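Local coordinates for protein farnesyltransferase, putative (Trypanosoma cruzi, PDB 3WCA) that probably catalyses the magnesium-dependent condensation of two farnesyl diphosphate molecules to squalene, which commits isoprenoid to sterol synthesis, at residues R65-V70 with R138-M143; F80-L85 with G142-L147. The protein carries 1 engineered substitution. All coordinates share one frame; numbering follows the deposited sequence.

Contact 1: residues R65-V70 with R138-M143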
ATOM      1  N   ARG A  65      -5.893   8.645   5.567  1.00 35.82           N
ATOM      2  CA  ARG A  65      -6.873   8.659   4.501  1.00 36.47           C
ATOM      3  C   ARG A  65      -7.317  10.094   4.255  1.00 36.77           C
ATOM      4  O   ARG A  65      -7.613  10.482   3.122  1.00 37.67           O
ATOM      5  CB  ARG A  65      -8.069   7.804   4.887  1.00 39.90           C
ATOM      6  CG  ARG A  65      -9.100   7.717   3.804  1.00 45.16           C
ATOM      7  CD  ARG A  65      -8.502   7.155   2.528  1.00 50.85           C
ATOM      8  NE  ARG A  65      -9.495   7.174   1.464  1.00 57.98           N
ATOM      9  CZ  ARG A  65      -9.372   6.528   0.314  1.00 63.12           C
ATOM     10  NH1 ARG A  65      -8.286   5.801   0.070  1.00 65.36           N
ATOM     11  NH2 ARG A  65     -10.347   6.603  -0.584  1.00 64.64           N
ATOM     12  N   ALA A  66      -7.388  10.876   5.324  1.00 33.95           N
ATOM     13  CA  ALA A  66      -7.758  12.279   5.199  1.00 35.63           C
ATOM     14  C   ALA A  66      -6.655  12.973   4.385  1.00 35.40           C
ATOM     15  O   ALA A  66      -6.949  13.688   3.426  1.00 36.57           O
ATOM     16  CB  ALA A  66      -7.883  12.918   6.584  1.00 35.28           C
ATOM     17  N   LEU A  67      -5.391  12.750   4.756  1.00 34.92           N
ATOM     18  CA  LEU A  67      -4.270  13.353   4.025  1.00 36.23           C
ATOM     19  C   LEU A  67      -4.373  13.024   2.547  1.00 38.77           C
ATOM     20  O   LEU A  67      -4.240  13.902   1.681  1.00 37.89           O
ATOM     21  CB  LEU A  67      -2.921  12.815   4.505  1.00 34.08           C
ATOM     22  CG  LEU A  67      -2.389  13.195   5.878  1.00 36.83           C
ATOM     23  CD1 LEU A  67      -1.013  12.560   6.072  1.00 34.15           C
ATOM     24  CD2 LEU A  67      -2.319  14.704   5.986  1.00 35.09           C
ATOM     25  N   ASP A  68      -4.579  11.741   2.268  1.00 39.07           N
ATOM     26  CA  ASP A  68      -4.673  11.273   0.899  1.00 40.77           C
ATOM     27  C   ASP A  68      -5.758  12.017   0.138  1.00 39.58           C
ATOM     28  O   ASP A  68      -5.588  12.354  -1.032  1.00 38.92           O
ATOM     29  CB  ASP A  68      -4.964   9.775   0.868  1.00 45.08           C
ATOM     30  CG  ASP A  68      -4.986   9.232  -0.533  1.00 47.68           C
ATOM     31  OD1 ASP A  68      -3.911   9.204  -1.166  1.00 51.35           O
ATOM     32  OD2 ASP A  68      -6.075   8.850  -1.007  1.00 50.00           O
ATOM     33  N   THR A  69      -6.874  12.269   0.810  1.00 38.44           N
ATOM     34  CA  THR A  69      -7.993  12.963   0.196  1.00 40.14           C
ATOM     35  C   THR A  69      -7.606  14.387  -0.227  1.00 40.56           C
ATOM     36  O   THR A  69      -8.066  14.882  -1.259  1.00 36.88           O
ATOM     37  CB  THR A  69      -9.199  12.988   1.159  1.00 40.16           C
ATOM     38  OG1 THR A  69      -9.634  11.644   1.391  1.00 41.15           O
ATOM     39  CG2 THR A  69     -10.346  13.780   0.575  1.00 40.45           C
ATOM     40  N   VAL A  70      -6.760  15.045   0.561  1.00 41.02           N
ATOM     41  CA  VAL A  70      -6.324  16.393   0.204  1.00 41.83           C
ATOM     42  C   VAL A  70      -5.330  16.309  -0.967  1.00 42.74           C
ATOM     43  O   VAL A  70      -5.442  17.045  -1.948  1.00 43.41           O
ATOM     44  CB  VAL A  70      -5.653  17.107   1.401  1.00 42.07           C
ATOM     45  CG1 VAL A  70      -5.094  18.459   0.958  1.00 39.98           C
ATOM     46  CG2 VAL A  70      -6.662  17.302   2.521  1.00 41.74           C
ATOM     47  N   ARG A 138       5.200  13.178   8.832  1.00 34.56           N
ATOM     48  CA  ARG A 138       6.184  12.761   7.850  1.00 32.72           C
ATOM     49  C   ARG A 138       5.562  12.406   6.489  1.00 33.87           C
ATOM     50  O   ARG A 138       6.136  12.718   5.447  1.00 32.95           O
ATOM     51  CB  ARG A 138       7.000  11.590   8.401  1.00 34.95           C
ATOM     52  CG  ARG A 138       7.928  11.997   9.547  1.00 36.22           C
ATOM     53  CD  ARG A 138       8.470  10.794  10.303  1.00 37.49           C
ATOM     54  NE  ARG A 138       9.376   9.982   9.494  1.00 36.39           N
ATOM     55  CZ  ARG A 138       9.838   8.797   9.874  1.00 36.70           C
ATOM     56  NH1 ARG A 138       9.463   8.299  11.046  1.00 39.06           N
ATOM     57  NH2 ARG A 138      10.674   8.113   9.097  1.00 32.89           N
ATOM     58  N   MET A 139       4.392  11.767   6.483  1.00 32.05           N
ATOM     59  CA  MET A 139       3.752  11.425   5.209  1.00 32.05           C
ATOM     60  C   MET A 139       3.270  12.686   4.506  1.00 30.16           C
ATOM     61  O   MET A 139       3.394  12.827   3.288  1.00 28.96           O
ATOM     62  CB  MET A 139       2.550  10.492   5.410  1.00 30.61           C
ATOM     63  CG  MET A 139       1.730  10.275   4.117  1.00 34.39           C
ATOM     64  SD  MET A 139       0.380   9.063   4.293  1.00 35.48           S
ATOM     65  CE  MET A 139       1.384   7.621   4.841  1.00 24.94           C
ATOM     66  N   ALA A 140       2.693  13.596   5.280  1.00 32.01           N
ATOM     67  CA  ALA A 140       2.191  14.847   4.728  1.00 34.07           C
ATOM     68  C   ALA A 140       3.308  15.633   4.031  1.00 34.96           C
ATOM     69  O   ALA A 140       3.149  16.082   2.897  1.00 35.56           O
ATOM     70  CB  ALA A 140       1.577  15.683   5.832  1.00 35.64           C
ATOM     71  N   ASN A 141       4.445  15.787   4.697  1.00 34.68           N
ATOM     72  CA  ASN A 141       5.544  16.540   4.095  1.00 36.18           C
ATOM     73  C   ASN A 141       6.084  15.826   2.856  1.00 36.83           C
ATOM     74  O   ASN A 141       6.480  16.469   1.886  1.00 33.12           O
ATOM     75  CB  ASN A 141       6.633  16.785   5.142  1.00 33.81           C
ATOM     76  CG  ASN A 141       6.148  17.708   6.260  1.00 36.01           C
ATOM     77  OD1 ASN A 141       6.576  17.603   7.411  1.00 36.01           O
ATOM     78  ND2 ASN A 141       5.246  18.620   5.916  1.00 35.79           N
ATOM     79  N   GLY A 142       6.067  14.496   2.887  1.00 36.77           N
ATOM     80  CA  GLY A 142       6.528  13.731   1.746  1.00 36.93           C
ATOM     81  C   GLY A 142       5.586  13.967   0.577  1.00 38.39           C
ATOM     82  O   GLY A 142       6.012  14.148  -0.562  1.00 38.09           O
ATOM     83  N   MET A 143       4.289  13.972   0.854  1.00 39.39           N
ATOM     84  CA  MET A 143       3.318  14.206  -0.200  1.00 40.31           C
ATOM     85  C   MET A 143       3.557  15.596  -0.789  1.00 42.85           C
ATOM     86  O   MET A 143       3.478  15.780  -2.006  1.00 45.33           O
ATOM     87  CB  MET A 143       1.890  14.126   0.343  1.00 38.15           C
ATOM     88  CG  MET A 143       1.434  12.738   0.799  1.00 39.80           C
ATOM     89  SD  MET A 143      -0.224  12.847   1.525  1.00 37.62           S
ATOM     90  CE  MET A 143      -0.850  11.156   1.276  1.00 41.11           C
TER

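Contact 2: residues F80-L85 with G142-L147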
ATOM      1  N   PHE A  80      -2.884  25.444  -1.787  1.00 41.84           N
ATOM      2  CA  PHE A  80      -3.818  25.118  -0.714  1.00 43.06           C
ATOM      3  C   PHE A  80      -3.326  23.848  -0.003  1.00 42.88           C
ATOM      4  O   PHE A  80      -3.422  23.730   1.215  1.00 42.19           O
ATOM      5  CB  PHE A  80      -5.224  24.860  -1.270  1.00 43.58           C
ATOM      6  CG  PHE A  80      -6.198  24.358  -0.236  1.00 44.99           C
ATOM      7  CD1 PHE A  80      -6.980  25.247   0.496  1.00 43.35           C
ATOM      8  CD2 PHE A  80      -6.296  22.993   0.041  1.00 42.92           C
ATOM      9  CE1 PHE A  80      -7.850  24.787   1.496  1.00 46.52           C
ATOM     10  CE2 PHE A  80      -7.160  22.524   1.037  1.00 45.23           C
ATOM     11  CZ  PHE A  80      -7.939  23.425   1.768  1.00 45.18           C
ATOM     12  N   LYS A  81      -2.798  22.901  -0.776  1.00 42.63           N
ATOM     13  CA  LYS A  81      -2.312  21.644  -0.221  1.00 42.91           C
ATOM     14  C   LYS A  81      -0.978  21.807   0.500  1.00 44.40           C
ATOM     15  O   LYS A  81      -0.761  21.206   1.553  1.00 45.39           O
ATOM     16  CB  LYS A  81      -2.183  20.595  -1.330  1.00 41.07           C
ATOM     17  CG  LYS A  81      -3.502  20.276  -2.036  1.00 38.65           C
ATOM     18  CD  LYS A  81      -3.256  19.384  -3.239  1.00 40.36           C
ATOM     19  CE  LYS A  81      -4.534  19.078  -4.017  1.00 38.31           C
ATOM     20  NZ  LYS A  81      -4.196  18.255  -5.221  1.00 37.73           N
ATOM     21  N   LEU A  82      -0.085  22.614  -0.062  1.00 44.23           N
ATOM     22  CA  LEU A  82       1.216  22.844   0.558  1.00 45.39           C
ATOM     23  C   LEU A  82       1.035  23.623   1.857  1.00 45.95           C
ATOM     24  O   LEU A  82       1.889  23.603   2.745  1.00 47.73           O
ATOM     25  CB  LEU A  82       2.119  23.624  -0.396  1.00 45.49           C
ATOM     26  CG  LEU A  82       2.411  22.938  -1.730  1.00 46.75           C
ATOM     27  CD1 LEU A  82       3.299  23.836  -2.593  1.00 46.20           C
ATOM     28  CD2 LEU A  82       3.090  21.596  -1.468  1.00 45.68           C
ATOM     29  N   ARG A  83      -0.095  24.305   1.959  1.00 46.53           N
ATOM     30  CA  ARG A  83      -0.413  25.102   3.132  1.00 47.81           C
ATOM     31  C   ARG A  83      -1.030  24.247   4.247  1.00 47.00           C
ATOM     32  O   ARG A  83      -0.542  24.228   5.375  1.00 46.69           O
ATOM     33  CB  ARG A  83      -1.392  26.217   2.737  1.00 48.38           C
ATOM     34  CG  ARG A  83      -1.757  27.195   3.853  1.00 51.00           C
ATOM     35  CD  ARG A  83      -3.003  27.999   3.476  1.00 51.61           C
ATOM     36  NE  ARG A  83      -2.867  28.646   2.169  1.00 52.09           N
ATOM     37  CZ  ARG A  83      -3.825  28.686   1.246  1.00 50.66           C
ATOM     38  NH1 ARG A  83      -5.001  28.114   1.476  1.00 52.31           N
ATOM     39  NH2 ARG A  83      -3.608  29.291   0.087  1.00 49.56           N
ATOM     40  N   GLU A  84      -2.098  23.531   3.911  1.00 45.67           N
ATOM     41  CA  GLU A  84      -2.825  22.707   4.874  1.00 44.76           C
ATOM     42  C   GLU A  84      -2.159  21.404   5.345  1.00 43.00           C
ATOM     43  O   GLU A  84      -2.181  21.089   6.536  1.00 42.04           O
ATOM     44  CB  GLU A  84      -4.213  22.382   4.310  1.00 45.22           C
ATOM     45  CG  GLU A  84      -5.107  23.594   4.036  1.00 47.49           C
ATOM     46  CD  GLU A  84      -5.528  24.334   5.301  1.00 48.88           C
ATOM     47  OE1 GLU A  84      -5.754  23.676   6.341  1.00 48.48           O
ATOM     48  OE2 GLU A  84      -5.654  25.576   5.249  1.00 49.91           O
ATOM     49  N   LEU A  85      -1.572  20.651   4.419  1.00 42.52           N
ATOM     50  CA  LEU A  85      -0.946  19.374   4.754  1.00 39.31           C
ATOM     51  C   LEU A  85       0.060  19.338   5.908  1.00 40.30           C
ATOM     52  O   LEU A  85      -0.142  18.607   6.880  1.00 40.87           O
ATOM     53  CB  LEU A  85      -0.312  18.765   3.496  1.00 39.22           C
ATOM     54  CG  LEU A  85      -1.319  18.287   2.443  1.00 36.74           C
ATOM     55  CD1 LEU A  85      -0.588  17.783   1.209  1.00 36.47           C
ATOM     56  CD2 LEU A  85      -2.196  17.178   3.039  1.00 36.76           C
ATOM     57  N   GLY A 142       6.067  14.496   2.887  1.00 36.77           N
ATOM     58  CA  GLY A 142       6.528  13.731   1.746  1.00 36.93           C
ATOM     59  C   GLY A 142       5.586  13.967   0.577  1.00 38.39           C
ATOM     60  O   GLY A 142       6.012  14.148  -0.562  1.00 38.09           O
ATOM     61  N   MET A 143       4.289  13.972   0.854  1.00 39.39           N
ATOM     62  CA  MET A 143       3.318  14.206  -0.200  1.00 40.31           C
ATOM     63  C   MET A 143       3.557  15.596  -0.789  1.00 42.85           C
ATOM     64  O   MET A 143       3.478  15.780  -2.006  1.00 45.33           O
ATOM     65  CB  MET A 143       1.890  14.126   0.343  1.00 38.15           C
ATOM     66  CG  MET A 143       1.434  12.738   0.799  1.00 39.80           C
ATOM     67  SD  MET A 143      -0.224  12.847   1.525  1.00 37.62           S
ATOM     68  CE  MET A 143      -0.850  11.156   1.276  1.00 41.11           C
ATOM     69  N   CYS A 144       3.834  16.571   0.075  1.00 41.72           N
ATOM     70  CA  CYS A 144       4.080  17.935  -0.380  1.00 43.21           C
ATOM     71  C   CYS A 144       5.238  17.960  -1.363  1.00 43.38           C
ATOM     72  O   CYS A 144       5.168  18.629  -2.392  1.00 43.85           O
ATOM     73  CB  CYS A 144       4.380  18.869   0.800  1.00 40.15           C
ATOM     74  SG  CYS A 144       2.918  19.375   1.744  1.00 38.10           S
ATOM     75  N   ASP A 145       6.292  17.217  -1.048  1.00 43.82           N
ATOM     76  CA  ASP A 145       7.459  17.153  -1.916  1.00 44.52           C
ATOM     77  C   ASP A 145       7.089  16.686  -3.319  1.00 45.51           C
ATOM     78  O   ASP A 145       7.537  17.271  -4.307  1.00 46.10           O
ATOM     79  CB  ASP A 145       8.519  16.219  -1.317  1.00 45.57           C
ATOM     80  CG  ASP A 145       9.776  16.119  -2.184  1.00 49.32           C
ATOM     81  OD1 ASP A 145      10.120  17.111  -2.866  1.00 51.71           O
ATOM     82  OD2 ASP A 145      10.433  15.054  -2.173  1.00 49.17           O
ATOM     83  N   PHE A 146       6.267  15.642  -3.413  1.00 43.66           N
ATOM     84  CA  PHE A 146       5.873  15.112  -4.717  1.00 43.00           C
ATOM     85  C   PHE A 146       4.644  15.763  -5.330  1.00 43.12           C
ATOM     86  O   PHE A 146       4.185  15.346  -6.386  1.00 41.80           O
ATOM     87  CB  PHE A 146       5.681  13.594  -4.649  1.00 39.27           C
ATOM     88  CG  PHE A 146       6.971  12.831  -4.615  1.00 38.41           C
ATOM     89  CD1 PHE A 146       7.726  12.673  -5.773  1.00 36.92           C
ATOM     90  CD2 PHE A 146       7.465  12.327  -3.414  1.00 37.38           C
ATOM     91  CE1 PHE A 146       8.961  12.027  -5.738  1.00 36.22           C
ATOM     92  CE2 PHE A 146       8.699  11.677  -3.367  1.00 38.60           C
ATOM     93  CZ  PHE A 146       9.449  11.528  -4.536  1.00 38.72           C
ATOM     94  N   LEU A 147       4.096  16.773  -4.667  1.00 45.39           N
ATOM     95  CA  LEU A 147       2.951  17.474  -5.232  1.00 48.12           C
ATOM     96  C   LEU A 147       3.526  18.535  -6.166  1.00 51.17           C
ATOM     97  O   LEU A 147       2.856  19.008  -7.083  1.00 50.75           O
ATOM     98  CB  LEU A 147       2.117  18.146  -4.143  1.00 47.48           C
ATOM     99  CG  LEU A 147       0.883  17.403  -3.628  1.00 47.41           C
ATOM    100  CD1 LEU A 147       0.218  18.244  -2.557  1.00 45.27           C
ATOM    101  CD2 LEU A 147      -0.092  17.143  -4.771  1.00 44.20           C
TER

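Contact 1: residues R65-V70 with R138-M143
L67 drives its branched end against helix 126-147, where the small side chain of A140 leaves room for it. Its first torsion (chi1 -70°) sets CG beside the backbone N, and the two methyls then divide the surface between them. CD2 rests on the methyl of A140, CD2 to CB 4.0 Å, while CD1 reaches the backbone, 3.9 Å from A140 N. CD1 also meets the M139 chain, 4.1 Å from its CG. The two backbones come nearest here, with the CA atoms of L67 and A140 6.7 Å apart.

M143 meets the leucine nearer its root. Its SD lies 4.0 Å from L67 CB, and the chain, extended beyond CG, carries the terminal methyl on to the next residue, with CE 3.8 Å from D68 CA. A long unbranched methionine suits this place: it spans the gap between the helices to set that methyl against the D68 backbone, and it also touches E71.

The segments run almost in the same direction, at 14°, as parts of two long helices of the all-helical isoprenoid synthase fold. Helix 51-72 carries the aspartate-rich DxxED signature of the family, in which D68, E71 and D72 bind magnesium.

No hydrogen bond crosses between the segments. Within 65-70, T69 OG1 donates to R65 O at 2.9 Å, coming from the opposite face of that carbonyl to T69 N. D68 OD2 stands 3.9 Å from R65 NH1, above the guanidinium plane, a long salt bridge of charge alone; the other terminal nitrogen, NH2, forms a salt bridge with E107.

Contact 2: residues F80-L85 with G142-L147
K81 NZ is held by two backbone oxygens, E71 O and D73 O, around the C-terminal end of helix 51-72, where a positive charge would be favoured, while the carbons of the same side chain pack on L147. Lysine serves both needs: its extended chain delivers the ammonium to the carbonyls and leaves a run of methylenes for the leucine, which crosses it at about a right angle. L147 CD1 lies 3.6 Å from K81 CB and 3.7 Å from K81 CD. The contact thus borders the metal-bearing end of helix 51-72, for E71, whose side chain belongs to the magnesium site, also lies close to L147.

The same methyl meets L85 tip to tip, CD1 to CD1 at 3.9 Å. C144 fills the step beside this pair: its SG is 3.7 Å from L85 CB, and the compact cysteine suits a place where the backbones come close, the CA atoms of L82 and C144 being 5.8 Å apart. L82 works at the exposed margin, its CD2 touching C144 CB at 3.8 Å and C144 O as well.

No hydrogen bond joins the segments, which run nearly antiparallel (crossing angle -160°). The short helix 78-84 lies along the C-terminal end of helix 126-147, with K81 also leaning on V70 of helix 51-72 and P86 of the following loop covering C144.

Both contacts use helix 126-147, and their segments overlap at G142 and M143, though M143 makes its close contacts in contact 1; their centres are 7 Å apart. Contact 1 lies deeper in the chain, most of its touching residues being buried, and joins that helix to helix 51-72 in a near-parallel pair beside the magnesium site. Contact 2 is only partly buried, yet covers the larger surface, and sets an antiparallel short helix against the same partner. Leucine, alanine and methionine dominate the first, whereas the second adds a cysteine and the methylenes of a lysine. With L67 CD2 3.8 Å from L85 CD2, the apolar surfaces of the two contacts join at L67, V70 and L85.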